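PDB 3GDI: period circadian protein homolog 2 from Mus musculus, which probably acts as a transcriptional regulator of the mammalian circadian clock, forming protein-protein interactions through its tandem PAS domains. Local coordinates for residues A[126-131]-A[145-150]. Numbering follows the deposited sequence.
Sequences TPYLVK and LLLAER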
ATOM      1  N   THR A 126     -11.041 -14.531  -4.494  1.00 66.25           N
ATOM      2  CA  THR A 126      -9.832 -15.193  -4.026  1.00 67.61           C
ATOM      3  C   THR A 126      -9.165 -15.764  -5.270  1.00 68.95           C
ATOM      4  O   THR A 126      -9.764 -16.564  -5.994  1.00 68.96           O
ATOM      5  CB  THR A 126     -10.149 -16.339  -3.050  1.00 67.73           C
ATOM      6  OG1 THR A 126     -11.215 -15.953  -2.174  1.00 67.52           O
ATOM      7  CG2 THR A 126      -8.923 -16.662  -2.207  1.00 68.84           C
ATOM      8  N   PRO A 127      -7.917 -15.348  -5.540  1.00 69.91           N
ATOM      9  CA  PRO A 127      -7.116 -15.772  -6.689  1.00 72.18           C
ATOM     10  C   PRO A 127      -6.243 -17.003  -6.476  1.00 75.41           C
ATOM     11  O   PRO A 127      -5.499 -17.090  -5.494  1.00 75.43           O
ATOM     12  CB  PRO A 127      -6.280 -14.537  -6.971  1.00 70.86           C
ATOM     13  CG  PRO A 127      -5.935 -14.101  -5.588  1.00 69.72           C
ATOM     14  CD  PRO A 127      -7.251 -14.236  -4.837  1.00 69.45           C
ATOM     15  N   TYR A 128      -6.322 -17.936  -7.420  1.00 78.29           N
ATOM     16  CA  TYR A 128      -5.535 -19.164  -7.370  1.00 81.55           C
ATOM     17  C   TYR A 128      -4.815 -19.391  -8.695  1.00 83.20           C
ATOM     18  O   TYR A 128      -5.407 -19.238  -9.764  1.00 83.44           O
ATOM     19  CB  TYR A 128      -6.440 -20.363  -7.077  1.00 81.64           C
ATOM     20  CG  TYR A 128      -7.046 -20.341  -5.699  1.00 82.97           C
ATOM     21  CD1 TYR A 128      -6.234 -20.328  -4.564  1.00 83.85           C
ATOM     22  CD2 TYR A 128      -8.429 -20.337  -5.524  1.00 83.59           C
ATOM     23  CE1 TYR A 128      -6.786 -20.314  -3.283  1.00 85.17           C
ATOM     24  CE2 TYR A 128      -8.995 -20.325  -4.248  1.00 84.86           C
ATOM     25  CZ  TYR A 128      -8.168 -20.315  -3.132  1.00 85.74           C
ATOM     26  OH  TYR A 128      -8.715 -20.313  -1.867  1.00 85.71           O
ATOM     27  N   LEU A 129      -3.537 -19.750  -8.621  1.00 85.37           N
ATOM     28  CA  LEU A 129      -2.744 -20.009  -9.818  1.00 87.91           C
ATOM     29  C   LEU A 129      -3.069 -21.435 -10.287  1.00 89.96           C
ATOM     30  O   LEU A 129      -2.973 -22.382  -9.506  1.00 91.14           O
ATOM     31  CB  LEU A 129      -1.257 -19.869  -9.485  1.00 87.59           C
ATOM     32  CG  LEU A 129      -0.291 -19.468 -10.602  1.00 87.64           C
ATOM     33  CD1 LEU A 129       1.081 -19.176 -10.001  1.00 86.74           C
ATOM     34  CD2 LEU A 129      -0.206 -20.571 -11.644  1.00 87.28           C
ATOM     35  N   VAL A 130      -3.462 -21.582 -11.553  1.00 92.09           N
ATOM     36  CA  VAL A 130      -3.829 -22.894 -12.103  1.00 93.44           C
ATOM     37  C   VAL A 130      -3.501 -23.068 -13.594  1.00 94.72           C
ATOM     38  O   VAL A 130      -3.707 -22.159 -14.397  1.00 95.29           O
ATOM     39  CB  VAL A 130      -5.344 -23.165 -11.892  1.00 92.53           C
ATOM     40  CG1 VAL A 130      -5.795 -24.349 -12.722  1.00 92.66           C
ATOM     41  CG2 VAL A 130      -5.617 -23.437 -10.428  1.00 92.15           C
ATOM     42  N   LYS A 131      -3.008 -24.253 -13.954  1.00 96.13           N
ATOM     43  CA  LYS A 131      -2.646 -24.571 -15.337  1.00 97.23           C
ATOM     44  C   LYS A 131      -3.812 -25.117 -16.170  1.00 97.35           C
ATOM     45  O   LYS A 131      -4.704 -25.788 -15.648  1.00 97.11           O
ATOM     46  CB  LYS A 131      -1.506 -25.593 -15.360  1.00 97.91           C
ATOM     47  CG  LYS A 131      -0.179 -25.088 -14.818  1.00 99.29           C
ATOM     48  CD  LYS A 131       0.873 -26.190 -14.866  1.00100.69           C
ATOM     49  CE  LYS A 131       1.072 -26.711 -16.287  1.00101.48           C
ATOM     50  NZ  LYS A 131       1.948 -27.922 -16.336  1.00101.49           N
ATOM     51  N   LEU A 145      -7.400 -19.008 -11.579  1.00 75.33           N
ATOM     52  CA  LEU A 145      -8.800 -19.253 -11.300  1.00 73.52           C
ATOM     53  C   LEU A 145      -9.150 -18.377 -10.114  1.00 71.90           C
ATOM     54  O   LEU A 145      -8.279 -18.022  -9.318  1.00 72.00           O
ATOM     55  CB  LEU A 145      -9.036 -20.730 -10.972  1.00 73.67           C
ATOM     56  CG  LEU A 145     -10.500 -21.175 -10.877  1.00 73.71           C
ATOM     57  CD1 LEU A 145     -10.590 -22.660 -11.141  1.00 73.77           C
ATOM     58  CD2 LEU A 145     -11.072 -20.837  -9.510  1.00 74.65           C
ATOM     59  N   LEU A 146     -10.420 -18.012 -10.003  1.00 69.40           N
ATOM     60  CA  LEU A 146     -10.858 -17.163  -8.907  1.00 67.81           C
ATOM     61  C   LEU A 146     -12.252 -17.501  -8.436  1.00 66.84           C
ATOM     62  O   LEU A 146     -13.163 -17.699  -9.238  1.00 65.66           O
ATOM     63  CB  LEU A 146     -10.837 -15.685  -9.315  1.00 66.30           C
ATOM     64  CG  LEU A 146      -9.495 -15.008  -9.577  1.00 65.30           C
ATOM     65  CD1 LEU A 146      -9.265 -14.901 -11.070  1.00 63.19           C
ATOM     66  CD2 LEU A 146      -9.498 -13.622  -8.949  1.00 64.75           C
ATOM     67  N   LEU A 147     -12.409 -17.566  -7.123  1.00 66.78           N
ATOM     68  CA  LEU A 147     -13.705 -17.837  -6.533  1.00 67.97           C
ATOM     69  C   LEU A 147     -14.255 -16.462  -6.179  1.00 68.87           C
ATOM     70  O   LEU A 147     -13.649 -15.731  -5.391  1.00 70.17           O
ATOM     71  CB  LEU A 147     -13.544 -18.695  -5.282  1.00 67.81           C
ATOM     72  CG  LEU A 147     -13.082 -20.125  -5.555  1.00 67.16           C
ATOM     73  CD1 LEU A 147     -12.505 -20.760  -4.291  1.00 67.82           C
ATOM     74  CD2 LEU A 147     -14.262 -20.913  -6.074  1.00 65.55           C
ATOM     75  N   ALA A 148     -15.388 -16.106  -6.775  1.00 67.69           N
ATOM     76  CA  ALA A 148     -15.996 -14.809  -6.545  1.00 66.73           C
ATOM     77  C   ALA A 148     -17.309 -14.922  -5.805  1.00 68.14           C
ATOM     78  O   ALA A 148     -18.207 -15.642  -6.229  1.00 68.66           O
ATOM     79  CB  ALA A 148     -16.220 -14.114  -7.862  1.00 66.06           C
ATOM     80  N   GLU A 149     -17.424 -14.192  -4.703  1.00 69.81           N
ATOM     81  CA  GLU A 149     -18.638 -14.200  -3.902  1.00 70.61           C
ATOM     82  C   GLU A 149     -19.245 -12.808  -3.805  1.00 70.11           C
ATOM     83  O   GLU A 149     -18.569 -11.849  -3.426  1.00 71.23           O
ATOM     84  CB  GLU A 149     -18.343 -14.718  -2.500  1.00 72.24           C
ATOM     85  CG  GLU A 149     -19.514 -14.597  -1.551  1.00 75.90           C
ATOM     86  CD  GLU A 149     -19.190 -15.144  -0.179  1.00 78.54           C
ATOM     87  OE1 GLU A 149     -20.056 -15.052   0.719  1.00 81.29           O
ATOM     88  OE2 GLU A 149     -18.069 -15.668  -0.000  1.00 78.45           O
ATOM     89  N   ARG A 150     -20.521 -12.705  -4.152  1.00 69.05           N
ATOM     90  CA  ARG A 150     -21.231 -11.435  -4.101  1.00 68.15           C
ATOM     91  C   ARG A 150     -21.295 -11.000  -2.636  1.00 67.18           C
ATOM     92  O   ARG A 150     -21.592 -11.810  -1.760  1.00 66.00           O
ATOM     93  CB  ARG A 150     -22.640 -11.612  -4.671  1.00 68.41           C
ATOM     94  CG  ARG A 150     -23.226 -10.379  -5.322  1.00 69.42           C
ATOM     95  CD  ARG A 150     -24.162  -9.627  -4.413  1.00 71.25           C
ATOM     96  NE  ARG A 150     -24.633  -8.410  -5.067  1.00 77.02           N
ATOM     97  CZ  ARG A 150     -25.461  -7.523  -4.517  1.00 80.01           C
ATOM     98  NH1 ARG A 150     -25.930  -7.710  -3.286  1.00 80.02           N
ATOM     99  NH2 ARG A 150     -25.814  -6.439  -5.196  1.00 79.98           N
TER
HETATM  100  O   HOH W   1     -13.772 -16.359  -2.498  1.00 70.34           O
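T126 and Y128 on one strand pair with L147 and L145 on the other through two antiparallel hydrogen-bonded pairs, and P127 faces L146 between them. In the first pair T126 N gives a bond of 3.0 Å to L147 O, and L147 N returns one to T126 O. Around Y128 and L145 the two bonds are shorter, Y128 N lying 2.7 Å from L145 O. Proline has no N-H to give, and its place in the non-hydrogen-bonded pair with L146 costs this pairing nothing. Between the bonded pairs, CA of L146 also makes a C-H...O contact of 3.2 Å with T126 O.

Water adds a polar link. A chi1 of -40° puts T126 OG1 near the residue's own N, on the side of L147 O, and one molecule bridges the two oxygens, donating to L147 O. The hydroxyl also bonds to S103 OG, so threonine suits this buried position.

Apolar contacts lie on both faces of the sheet, to which the buried L145 and L146 supply branched chains. P127 CB meets L146 CD2 at 3.9 Å, and F104 of strand 104-108 touches both side chains. On the other face the flat ring of Y128 offers its edge to L147, whose CD1 lies in the ring plane, 3.5 Å from CE2, a diagonal contact between successive hydrogen-bonded pairs; the ring also meets W85. Further along, V130 CG2 approaches L145 CB more loosely, at 4.4 Å.

Strands 121-131 and 142-150 thus form a β-hairpin, the neighbouring fourth and fifth strands of the five-stranded antiparallel sheet, order 2-1-5-4-3, characteristic of the PAS fold, here PAS-A.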